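PDB 2X4G: nucleoside-diphosphate-sugar epimerase from Pseudomonas aeruginosa, which probably binds a nicotinamide dinucleotide and may act as an epimerase or dehydrogenase on nucleotide-linked sugars. Local coordinates for residues A12-L24 with H38-R52. Numbering follows the deposited sequence.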
# COMPACT_ATOMS: atom_id res chain seq x y z
N ALA A 12 -32.17 34.40 19.14
CA ALA A 12 -31.94 33.08 18.44
C ALA A 12 -32.30 31.88 19.35
O ALA A 12 -31.42 31.23 19.93
CB ALA A 12 -30.47 32.99 17.94
N HIS A 13 -33.60 31.57 19.43
CA HIS A 13 -34.17 30.59 20.37
C HIS A 13 -33.65 29.11 20.33
O HIS A 13 -33.86 28.36 21.29
CB HIS A 13 -35.74 30.63 20.32
CG HIS A 13 -36.35 30.18 19.01
ND1 HIS A 13 -36.02 30.73 17.78
CD2 HIS A 13 -37.32 29.25 18.74
CE1 HIS A 13 -36.72 30.15 16.82
NE2 HIS A 13 -37.52 29.25 17.38
N VAL A 14 -32.97 28.67 19.27
CA VAL A 14 -32.52 27.28 19.21
C VAL A 14 -30.99 27.19 19.11
O VAL A 14 -30.35 28.00 18.46
CB VAL A 14 -33.25 26.51 18.09
CG1 VAL A 14 -32.76 25.11 17.99
CG2 VAL A 14 -34.73 26.49 18.37
N LYS A 15 -30.39 26.22 19.80
CA LYS A 15 -28.93 26.08 19.86
C LYS A 15 -28.54 24.71 19.28
O LYS A 15 -28.98 23.67 19.79
CB LYS A 15 -28.49 26.17 21.32
CG LYS A 15 -27.20 26.93 21.59
CD LYS A 15 -26.89 26.94 23.09
CE LYS A 15 -26.54 28.33 23.60
NZ LYS A 15 -25.96 28.32 24.97
N TYR A 16 -27.76 24.71 18.20
CA TYR A 16 -27.27 23.47 17.61
C TYR A 16 -25.75 23.45 17.61
O TYR A 16 -25.12 24.47 17.36
CB TYR A 16 -27.78 23.26 16.18
CG TYR A 16 -29.29 23.12 16.04
CD1 TYR A 16 -30.01 24.04 15.30
CD2 TYR A 16 -29.99 22.07 16.62
CE1 TYR A 16 -31.37 23.93 15.15
CE2 TYR A 16 -31.36 21.95 16.46
CZ TYR A 16 -32.03 22.89 15.72
OH TYR A 16 -33.38 22.85 15.53
N ALA A 17 -25.18 22.27 17.88
CA ALA A 17 -23.73 22.10 17.95
C ALA A 17 -23.23 21.27 16.79
O ALA A 17 -23.97 20.49 16.23
CB ALA A 17 -23.34 21.43 19.26
N VAL A 18 -21.95 21.44 16.45
CA VAL A 18 -21.28 20.66 15.41
C VAL A 18 -19.93 20.19 15.91
O VAL A 18 -19.13 21.01 16.36
CB VAL A 18 -21.00 21.53 14.15
CG1 VAL A 18 -20.46 20.67 13.02
CG2 VAL A 18 -22.24 22.27 13.71
N LEU A 19 -19.66 18.89 15.86
CA LEU A 19 -18.31 18.37 16.07
C LEU A 19 -17.70 18.16 14.72
O LEU A 19 -18.38 17.66 13.82
CB LEU A 19 -18.31 17.02 16.79
CG LEU A 19 -18.66 17.16 18.27
CD1 LEU A 19 -20.19 17.23 18.45
CD2 LEU A 19 -18.05 16.06 19.11
N GLY A 20 -16.43 18.51 14.57
CA GLY A 20 -15.72 18.37 13.30
C GLY A 20 -16.03 19.52 12.36
O GLY A 20 -16.02 19.34 11.15
N ALA A 21 -16.26 20.69 12.94
CA ALA A 21 -16.61 21.90 12.21
C ALA A 21 -15.53 22.44 11.29
O ALA A 21 -15.82 23.24 10.40
CB ALA A 21 -17.00 22.97 13.18
N THR A 22 -14.28 22.04 11.48
CA THR A 22 -13.18 22.53 10.64
C THR A 22 -13.03 21.70 9.36
O THR A 22 -12.35 22.12 8.43
CB THR A 22 -11.85 22.53 11.40
OG1 THR A 22 -11.57 21.20 11.83
CG2 THR A 22 -11.90 23.44 12.61
N GLY A 23 -13.64 20.52 9.32
CA GLY A 23 -13.69 19.74 8.07
C GLY A 23 -14.65 20.37 7.07
O GLY A 23 -15.46 21.23 7.42
N LEU A 24 -14.59 19.92 5.81
CA LEU A 24 -15.37 20.52 4.73
C LEU A 24 -16.85 20.47 5.03
O LEU A 24 -17.54 21.47 4.95
CB LEU A 24 -15.10 19.80 3.40
CG LEU A 24 -15.92 20.25 2.17
CD1 LEU A 24 -15.85 21.77 1.97
CD2 LEU A 24 -15.47 19.50 0.93
N HIS A 38 -30.00 30.28 13.96
CA HIS A 38 -29.87 29.59 15.23
C HIS A 38 -28.57 29.98 15.93
O HIS A 38 -27.69 30.59 15.34
CB HIS A 38 -29.97 28.10 14.99
CG HIS A 38 -31.23 27.71 14.31
ND1 HIS A 38 -31.27 26.88 13.21
CD2 HIS A 38 -32.52 28.08 14.54
CE1 HIS A 38 -32.52 26.75 12.80
NE2 HIS A 38 -33.30 27.47 13.59
N ASP A 39 -28.49 29.67 17.22
CA ASP A 39 -27.26 29.85 17.97
C ASP A 39 -26.38 28.66 17.67
O ASP A 39 -26.82 27.51 17.75
CB ASP A 39 -27.56 29.94 19.47
CG ASP A 39 -28.09 31.31 19.88
OD1 ASP A 39 -28.74 31.37 20.95
OD2 ASP A 39 -27.86 32.33 19.16
N LEU A 40 -25.13 28.94 17.31
CA LEU A 40 -24.21 27.90 16.87
C LEU A 40 -23.23 27.59 17.96
O LEU A 40 -22.58 28.51 18.50
CB LEU A 40 -23.46 28.39 15.65
CG LEU A 40 -22.31 27.54 15.13
CD1 LEU A 40 -22.78 26.12 14.79
CD2 LEU A 40 -21.71 28.28 13.92
N VAL A 41 -23.11 26.32 18.29
CA VAL A 41 -22.05 25.85 19.17
C VAL A 41 -21.11 24.96 18.35
O VAL A 41 -21.56 24.14 17.55
CB VAL A 41 -22.62 25.09 20.39
CG1 VAL A 41 -21.49 24.47 21.21
CG2 VAL A 41 -23.46 26.04 21.26
N LEU A 42 -19.81 25.14 18.55
CA LEU A 42 -18.78 24.32 17.92
C LEU A 42 -18.01 23.57 19.00
O LEU A 42 -17.33 24.18 19.83
CB LEU A 42 -17.81 25.18 17.12
CG LEU A 42 -18.40 26.08 16.06
CD1 LEU A 42 -17.30 26.83 15.32
CD2 LEU A 42 -19.26 25.25 15.11
N ILE A 43 -18.13 22.24 19.00
CA ILE A 43 -17.38 21.41 19.91
C ILE A 43 -16.12 20.97 19.18
O ILE A 43 -16.20 20.28 18.18
CB ILE A 43 -18.21 20.19 20.37
CG1 ILE A 43 -19.49 20.65 21.09
CG2 ILE A 43 -17.39 19.30 21.32
CD1 ILE A 43 -20.49 19.53 21.30
N HIS A 44 -14.96 21.39 19.67
CA HIS A 44 -13.68 21.10 19.01
C HIS A 44 -12.61 20.57 19.93
O HIS A 44 -12.63 20.81 21.15
CB HIS A 44 -13.14 22.37 18.39
CG HIS A 44 -12.77 23.42 19.39
ND1 HIS A 44 -11.49 23.57 19.87
CD2 HIS A 44 -13.50 24.40 19.96
CE1 HIS A 44 -11.45 24.58 20.72
NE2 HIS A 44 -12.65 25.11 20.78
N ARG A 45 -11.65 19.88 19.35
CA ARG A 45 -10.52 19.42 20.17
C ARG A 45 -9.53 20.58 20.36
O ARG A 45 -9.51 21.53 19.56
CB ARG A 45 -9.92 18.14 19.60
CG ARG A 45 -9.22 18.24 18.30
CD ARG A 45 -8.95 16.82 17.78
NE ARG A 45 -10.12 16.28 17.07
CZ ARG A 45 -10.20 15.05 16.54
NH1 ARG A 45 -9.19 14.18 16.67
NH2 ARG A 45 -11.32 14.68 15.90
N PRO A 46 -8.77 20.56 21.44
CA PRO A 46 -7.97 21.74 21.74
C PRO A 46 -6.92 22.05 20.68
O PRO A 46 -6.61 23.21 20.46
CB PRO A 46 -7.31 21.37 23.08
CG PRO A 46 -7.37 19.91 23.15
CD PRO A 46 -8.60 19.51 22.45
N SER A 47 -6.42 21.03 20.01
CA SER A 47 -5.46 21.22 18.92
C SER A 47 -6.05 21.85 17.66
O SER A 47 -5.30 22.31 16.80
CB SER A 47 -4.83 19.89 18.52
OG SER A 47 -5.67 19.21 17.59
N SER A 48 -7.36 21.82 17.50
CA SER A 48 -7.95 22.16 16.21
C SER A 48 -8.03 23.66 16.03
O SER A 48 -8.16 24.40 17.01
CB SER A 48 -9.35 21.60 16.08
OG SER A 48 -10.22 22.45 16.81
N GLN A 49 -8.02 24.11 14.79
CA GLN A 49 -7.97 25.52 14.51
C GLN A 49 -9.33 26.10 14.14
O GLN A 49 -9.63 26.47 13.01
CB GLN A 49 -6.93 25.83 13.47
CG GLN A 49 -6.30 27.13 13.82
CD GLN A 49 -5.02 27.36 13.10
OE1 GLN A 49 -4.19 26.44 12.94
NE2 GLN A 49 -4.82 28.60 12.66
N ILE A 50 -10.12 26.20 15.19
CA ILE A 50 -11.50 26.53 15.11
C ILE A 50 -11.66 28.05 14.90
O ILE A 50 -12.70 28.51 14.45
CB ILE A 50 -12.19 26.00 16.39
CG1 ILE A 50 -13.67 25.69 16.14
CG2 ILE A 50 -11.93 26.93 17.59
CD1 ILE A 50 -13.91 24.58 15.13
N GLN A 51 -10.62 28.83 15.18
CA GLN A 51 -10.64 30.27 14.90
C GLN A 51 -10.87 30.61 13.41
O GLN A 51 -11.14 31.76 13.09
CB GLN A 51 -9.37 30.97 15.41
CG GLN A 51 -8.04 30.39 14.89
CD GLN A 51 -7.32 29.46 15.92
OE1 GLN A 51 -7.84 28.41 16.32
NE2 GLN A 51 -6.10 29.86 16.32
N ARG A 52 -10.76 29.63 12.51
CA ARG A 52 -11.20 29.83 11.13
C ARG A 52 -12.71 30.06 11.01
O ARG A 52 -13.18 30.46 9.96
CB ARG A 52 -10.85 28.64 10.23
CG ARG A 52 -9.38 28.33 10.13
CD ARG A 52 -8.92 27.77 8.76
NE ARG A 52 -9.93 26.93 8.14
CZ ARG A 52 -10.30 25.73 8.59
NH1 ARG A 52 -9.73 25.21 9.68
NH2 ARG A 52 -11.24 25.05 7.94
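Asp39 N donates to Val14 O at 2.8 Å, opening the ladder by which strands 15-19 and 39-44 run parallel. Tyr16 and Val18 each bond through both N and O: Tyr16 N reaches Asp39 O, Val41 N meets Tyr16 O at 2.9 Å, nearly straight (175° at the hydrogen), Val18 N donates to Val41 O, and Val18 O accepts from Ile43 N. Helix 24-35 makes the crossover, and its Ile33 packs on Tyr16, Val18 and Leu40 on one face of the sheet. On that side Tyr16 makes a T-shaped pair with His38, the phenol edge directed at the imidazole face with centroids 5.1 Å apart and planes at 85°. The Tyr16 hydroxyl is hydrogen-bonded to Glu231. On the other face, Ala17 CB lies 3.9 Å from Val41 CB, and Leu19 CD1 meets Ile43 CD1 at 3.7 Å. Ile43 CG1 stands beside its backbone N (chi1 -60°), which brings CD1 against both Leu19 and Ala17. Ala21 CB rests on Leu42 CD2 and Ile50 CD1. Arg52 NH2 binds a lone pair of Thr22 O at 3.2 Å, in both the carbonyl and guanidinium planes. This is the first beta-alpha-beta unit of a Rossmann fold: backbone bonds set the register, apolar side chains pack along both faces, beside Lys15 and Asp39 on one, and the Gly20-Gly23 turn lies where relatives receive the dinucleotide, consistent with cofactor binding here.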